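PDB 7KZW: FTT_1639c from Francisella tularensis subsp. tularensis, which is of unknown function, this chain being the larger, C-terminal part of a protein that is probably anchored in a membrane by a transmembrane helix. Local coordinates for residues G36-V50 / Y105-D117. The protein carries 3 engineered substitutions. Residues are numbered along the deposited sequence; the frame is centred on the assembly and turned at random. Where two conformers were deposited one is given.
Engineered in segment 36-50: M41 (natural residue Ile).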
loop_
_atom_site.group_PDB
_atom_site.type_symbol
_atom_site.label_atom_id
_atom_site.label_comp_id
_atom_site.label_asym_id
_atom_site.label_seq_id
_atom_site.Cartn_x
_atom_site.Cartn_y
_atom_site.Cartn_z
ATOM N N GLY A 36 6.032 17.526 7.885
ATOM C CA GLY A 36 6.557 16.707 8.957
ATOM C C GLY A 36 6.606 15.224 8.678
ATOM O O GLY A 36 6.795 14.440 9.612
ATOM N N ILE A 37 6.386 14.801 7.440
ATOM C CA ILE A 37 6.419 13.396 7.069
ATOM C C ILE A 37 7.717 13.149 6.309
ATOM O O ILE A 37 7.970 13.794 5.285
ATOM C CB ILE A 37 5.207 13.011 6.210
ATOM C CG1 ILE A 37 3.909 13.252 6.994
ATOM C CG2 ILE A 37 5.356 11.547 5.737
ATOM C CD1 ILE A 37 3.690 12.221 8.057
ATOM N N PHE A 38 8.537 12.226 6.809
ATOM C CA PHE A 38 9.863 11.931 6.271
ATOM C C PHE A 38 9.970 10.459 5.957
ATOM O O PHE A 38 9.240 9.638 6.537
ATOM C CB PHE A 38 10.935 12.311 7.295
ATOM C CG PHE A 38 10.885 13.761 7.644
ATOM C CD1 PHE A 38 11.344 14.708 6.742
ATOM C CD2 PHE A 38 10.315 14.188 8.822
ATOM C CE1 PHE A 38 11.302 16.074 7.033
ATOM C CE2 PHE A 38 10.248 15.556 9.133
ATOM C CZ PHE A 38 10.755 16.497 8.228
ATOM N N ASN A 39 10.824 10.122 4.974
ATOM C CA ASN A 39 10.984 8.775 4.479
ATOM C C ASN A 39 12.316 8.175 4.916
ATOM O O ASN A 39 13.103 8.813 5.632
ATOM C CB ASN A 39 10.746 8.716 2.962
ATOM C CG ASN A 39 11.783 9.472 2.172
ATOM O OD1 ASN A 39 12.961 9.306 2.420
ATOM N ND2 ASN A 39 11.355 10.274 1.202
ATOM N N ILE A 40 12.592 6.944 4.461
ATOM C CA ILE A 40 13.762 6.235 4.970
ATOM C C ILE A 40 15.078 6.796 4.461
ATOM O O ILE A 40 16.160 6.363 4.886
ATOM C CB ILE A 40 13.666 4.702 4.791
ATOM C CG1 ILE A 40 13.540 4.321 3.317
ATOM C CG2 ILE A 40 12.523 4.187 5.653
ATOM C CD1 ILE A 40 13.479 2.771 3.126
HETATM N N MSE A 41 15.029 7.721 3.527
HETATM C CA MSE A 41 16.287 8.386 3.090
HETATM C C MSE A 41 16.592 9.535 4.030
HETATM O O MSE A 41 17.702 10.053 3.942
HETATM C CB MSE A 41 16.138 8.999 1.715
HETATM C CG MSE A 41 16.057 7.993 0.598
HETATM SE SE MSE A 41 15.795 8.842 -1.155
HETATM C CE MSE A 41 17.344 9.889 -0.814
ATOM N N ASP A 42 15.706 9.844 4.957
ATOM C CA ASP A 42 15.806 11.020 5.812
ATOM C C ASP A 42 16.316 10.619 7.190
ATOM O O ASP A 42 16.353 9.438 7.556
ATOM C CB ASP A 42 14.469 11.763 5.880
ATOM C CG ASP A 42 13.947 12.192 4.465
ATOM O OD1 ASP A 42 14.798 12.537 3.596
ATOM O OD2 ASP A 42 12.697 12.190 4.215
ATOM N N LYS A 43 16.745 11.636 7.951
ATOM C CA LYS A 43 17.408 11.350 9.216
ATOM C C LYS A 43 16.459 10.723 10.225
ATOM O O LYS A 43 16.872 9.858 11.010
ATOM C CB LYS A 43 18.026 12.638 9.777
ATOM C CG LYS A 43 19.321 13.075 9.052
ATOM C CD LYS A 43 19.621 14.603 9.093
ATOM C CE LYS A 43 21.138 14.926 9.003
ATOM N NZ LYS A 43 21.884 13.906 8.191
ATOM N N LYS A 44 15.179 11.126 10.215
ATOM C CA LYS A 44 14.189 10.628 11.172
ATOM C C LYS A 44 12.919 10.183 10.445
ATOM O O LYS A 44 11.934 10.943 10.354
ATOM C CB LYS A 44 13.913 11.627 12.304
ATOM C CG LYS A 44 12.952 11.006 13.329
ATOM C CD LYS A 44 13.627 10.386 14.546
ATOM C CE LYS A 44 12.614 9.648 15.467
ATOM N NZ LYS A 44 11.477 8.902 14.787
ATOM N N PRO A 45 12.915 8.973 9.874
ATOM C CA PRO A 45 11.734 8.513 9.106
ATOM C C PRO A 45 10.490 8.436 9.973
ATOM O O PRO A 45 10.529 7.976 11.105
ATOM C CB PRO A 45 12.165 7.135 8.576
ATOM C CG PRO A 45 13.745 7.196 8.612
ATOM C CD PRO A 45 14.016 7.993 9.864
ATOM N N THR A 46 9.360 8.866 9.415
ATOM C CA THR A 46 8.114 8.884 10.154
ATOM C C THR A 46 7.565 7.459 10.237
ATOM O O THR A 46 7.478 6.762 9.212
ATOM C CB THR A 46 7.116 9.722 9.368
ATOM O OG1 THR A 46 7.632 11.065 9.248
ATOM C CG2 THR A 46 5.777 9.753 10.121
ATOM N N GLU A 47 7.174 7.022 11.435
ATOM C CA GLU A 47 6.504 5.744 11.613
ATOM C C GLU A 47 5.048 5.869 11.175
ATOM O O GLU A 47 4.318 6.752 11.667
ATOM C CB GLU A 47 6.462 5.357 13.106
ATOM C CG GLU A 47 7.437 4.312 13.484
ATOM C CD GLU A 47 7.405 3.922 14.961
ATOM O OE1 GLU A 47 6.362 3.945 15.573
ATOM O OE2 GLU A 47 8.531 3.706 15.495
ATOM N N PHE A 48 4.576 4.947 10.346
ATOM C CA PHE A 48 3.158 4.775 10.058
ATOM C C PHE A 48 2.652 3.552 10.813
ATOM O O PHE A 48 3.265 2.466 10.717
ATOM C CB PHE A 48 2.916 4.572 8.559
ATOM C CG PHE A 48 3.082 5.849 7.764
ATOM C CD1 PHE A 48 4.309 6.428 7.557
ATOM C CD2 PHE A 48 1.953 6.426 7.157
ATOM C CE1 PHE A 48 4.436 7.580 6.793
ATOM C CE2 PHE A 48 2.080 7.618 6.379
ATOM C CZ PHE A 48 3.337 8.188 6.221
ATOM N N LEU A 49 1.652 3.729 11.670
ATOM C CA LEU A 49 1.080 2.658 12.469
ATOM C C LEU A 49 -0.182 2.280 11.715
ATOM O O LEU A 49 -1.102 3.096 11.553
ATOM C CB LEU A 49 0.818 3.148 13.880
ATOM C CG LEU A 49 2.090 3.688 14.527
ATOM C CD1 LEU A 49 1.677 4.259 15.908
ATOM C CD2 LEU A 49 3.179 2.588 14.737
ATOM N N VAL A 50 -0.202 1.072 11.148
ATOM C CA VAL A 50 -1.162 0.713 10.119
ATOM C C VAL A 50 -2.027 -0.429 10.598
ATOM O O VAL A 50 -1.540 -1.415 11.127
ATOM C CB VAL A 50 -0.462 0.332 8.804
ATOM C CG1 VAL A 50 -1.565 0.117 7.714
ATOM C CG2 VAL A 50 0.547 1.389 8.396
ATOM N N TYR A 105 -10.314 -4.824 0.708
ATOM C CA TYR A 105 -9.485 -4.431 1.849
ATOM C C TYR A 105 -9.904 -3.049 2.351
ATOM O O TYR A 105 -10.620 -2.284 1.669
ATOM C CB TYR A 105 -7.988 -4.355 1.449
ATOM C CG TYR A 105 -7.754 -3.342 0.368
ATOM C CD1 TYR A 105 -7.541 -1.986 0.681
ATOM C CD2 TYR A 105 -7.786 -3.700 -0.961
ATOM C CE1 TYR A 105 -7.402 -1.058 -0.324
ATOM C CE2 TYR A 105 -7.601 -2.764 -1.972
ATOM C CZ TYR A 105 -7.422 -1.425 -1.627
ATOM O OH TYR A 105 -7.256 -0.425 -2.538
ATOM N N LYS A 106 -9.464 -2.776 3.595
ATOM C CA LYS A 106 -9.559 -1.427 4.182
ATOM C C LYS A 106 -8.213 -1.184 4.868
ATOM O O LYS A 106 -7.719 -2.045 5.578
ATOM C CB LYS A 106 -10.690 -1.317 5.195
ATOM C CG LYS A 106 -10.735 0.056 5.885
ATOM C CD LYS A 106 -12.001 0.133 6.807
ATOM C CE LYS A 106 -12.202 1.537 7.426
ATOM N NZ LYS A 106 -12.714 2.536 6.452
ATOM N N VAL A 107 -7.605 -0.033 4.596
ATOM C CA VAL A 107 -6.355 0.388 5.229
ATOM C C VAL A 107 -6.626 1.620 6.053
ATOM O O VAL A 107 -7.235 2.572 5.549
ATOM C CB VAL A 107 -5.290 0.730 4.163
ATOM C CG1 VAL A 107 -4.009 1.256 4.835
ATOM C CG2 VAL A 107 -5.029 -0.445 3.218
ATOM N N ILE A 108 -6.148 1.638 7.297
ATOM C CA ILE A 108 -6.116 2.860 8.078
ATOM C C ILE A 108 -4.685 3.022 8.528
ATOM O O ILE A 108 -4.156 2.174 9.279
ATOM C CB ILE A 108 -7.033 2.787 9.301
ATOM C CG1 ILE A 108 -8.454 2.507 8.869
ATOM C CG2 ILE A 108 -6.948 4.130 10.095
ATOM C CD1 ILE A 108 -9.436 2.415 10.043
ATOM N N ALA A 109 -4.043 4.124 8.161
ATOM C CA ALA A 109 -2.637 4.363 8.509
ATOM C C ALA A 109 -2.506 5.670 9.265
ATOM O O ALA A 109 -3.022 6.704 8.824
ATOM C CB ALA A 109 -1.790 4.372 7.232
ATOM N N TYR A 110 -1.844 5.642 10.423
ATOM C CA TYR A 110 -1.678 6.852 11.215
ATOM C C TYR A 110 -0.225 7.287 11.180
ATOM O O TYR A 110 0.672 6.495 11.527
ATOM C CB TYR A 110 -2.047 6.618 12.682
ATOM C CG TYR A 110 -3.439 6.228 12.861
ATOM C CD1 TYR A 110 -4.427 7.180 13.010
ATOM C CD2 TYR A 110 -3.774 4.882 12.863
ATOM C CE1 TYR A 110 -5.785 6.766 13.183
ATOM C CE2 TYR A 110 -5.034 4.484 13.025
ATOM C CZ TYR A 110 -6.025 5.405 13.186
ATOM O OH TYR A 110 -7.304 4.915 13.369
ATOM N N ALA A 111 0.017 8.568 10.911
ATOM C CA ALA A 111 1.370 9.113 10.957
ATOM C C ALA A 111 1.258 10.506 11.530
ATOM O O ALA A 111 0.428 11.293 11.055
ATOM C CB ALA A 111 1.986 9.156 9.544
ATOM N N ASN A 112 2.062 10.793 12.565
ATOM C CA ASN A 112 2.232 12.162 13.093
ATOM C C ASN A 112 0.913 12.899 13.201
ATOM O O ASN A 112 0.724 13.965 12.603
ATOM C CB ASN A 112 3.141 12.983 12.200
ATOM C CG ASN A 112 4.535 12.596 12.338
ATOM O OD1 ASN A 112 4.904 11.864 13.282
ATOM N ND2 ASN A 112 5.357 13.075 11.418
ATOM N N ALA A 113 -0.010 12.310 13.943
ATOM C CA ALA A 113 -1.297 12.930 14.220
ATOM C C ALA A 113 -2.270 12.974 13.030
ATOM O O ALA A 113 -3.213 13.769 13.035
ATOM C CB ALA A 113 -1.143 14.312 14.871
ATOM N N ILE A 114 -2.123 12.146 12.001
ATOM C CA ILE A 114 -3.061 12.208 10.884
ATOM C C ILE A 114 -3.450 10.783 10.498
ATOM O O ILE A 114 -2.604 9.883 10.425
ATOM C CB ILE A 114 -2.478 12.940 9.665
ATOM C CG1 ILE A 114 -1.889 14.345 9.979
ATOM C CG2 ILE A 114 -3.518 13.037 8.589
ATOM C CD1 ILE A 114 -2.828 15.357 10.584
ATOM N N GLU A 115 -4.708 10.582 10.130
ATOM C CA GLU A 115 -5.220 9.311 9.677
ATOM C C GLU A 115 -5.360 9.348 8.160
ATOM O O GLU A 115 -5.896 10.330 7.608
ATOM C CB GLU A 115 -6.584 9.025 10.320
ATOM C CG GLU A 115 -7.285 7.856 9.736
ATOM C CD GLU A 115 -8.645 7.541 10.362
ATOM O OE1 GLU A 115 -8.959 8.081 11.433
ATOM O OE2 GLU A 115 -9.389 6.756 9.742
ATOM N N TYR A 116 -4.858 8.311 7.497
ATOM C CA TYR A 116 -4.990 8.118 6.051
ATOM C C TYR A 116 -5.742 6.821 5.829
ATOM O O TYR A 116 -5.328 5.761 6.336
ATOM C CB TYR A 116 -3.590 8.091 5.364
ATOM C CG TYR A 116 -2.803 9.326 5.714
ATOM C CD1 TYR A 116 -2.043 9.407 6.887
ATOM C CD2 TYR A 116 -2.942 10.514 4.947
ATOM C CE1 TYR A 116 -1.389 10.600 7.269
ATOM C CE2 TYR A 116 -2.278 11.702 5.319
ATOM C CZ TYR A 116 -1.533 11.740 6.473
ATOM O OH TYR A 116 -0.902 12.919 6.856
ATOM N N ASP A 117 -6.821 6.857 5.053
ATOM C CA ASP A 117 -7.671 5.693 4.846
ATOM C C ASP A 117 -7.684 5.292 3.384
ATOM O O ASP A 117 -7.613 6.150 2.485
ATOM C CB ASP A 117 -9.109 6.092 5.089
ATOM C CG ASP A 117 -9.425 6.305 6.521
ATOM O OD1 ASP A 117 -8.636 5.942 7.405
ATOM O OD2 ASP A 117 -10.500 6.887 6.776
HETATM O O HOH W 1 7.785 12.239 11.482
HETATM O O HOH W 2 4.326 9.132 13.138
#
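L49 and Y110 exchange both of their backbone hydrogen bonds: L49 N gives to Y110 O at 2.9 Å, and Y110 N returns the bond to L49 O at an N-H...O angle of 167°. One residue further on, the non-hydrogen-bonded pair V50 and A109 leaves the polar groups of V50 to turn the other way, where its backbone bonds to F81 of strand 79-83; F48 likewise bonds A83. Strand 48-58 thus sits inside the mixed sheet, between 79-83 and the antiparallel β-hairpin 102-123, whose type I' turn runs from A111 to I114. Where direct pairing ends, water takes over. One water donates to E47 O and N112 OD1 and accepts from N112 N, the last at 2.9 Å, so the pairing is carried on past F48 into the turn. A second water accepts from N112 ND2 and is hydrogen-bonded to T46 OG1. T46 OG1 also accepts a hydrogen bond from F38 N at 2.8 Å, placed for it by a chi1 of -61° that sets OG1 beside its own backbone N and leaves CG2 anti to that N, 3.6 Å from N112 ND2. Among the buried side chains, the A111 methyl sits over the centre of the F48 ring, CB 3.6 Å from the centroid, a CH-pi contact. In one conformer, I37 CD1 lies 3.8 Å from A111 CB, while L91 of strand 90-97 also packs against F48.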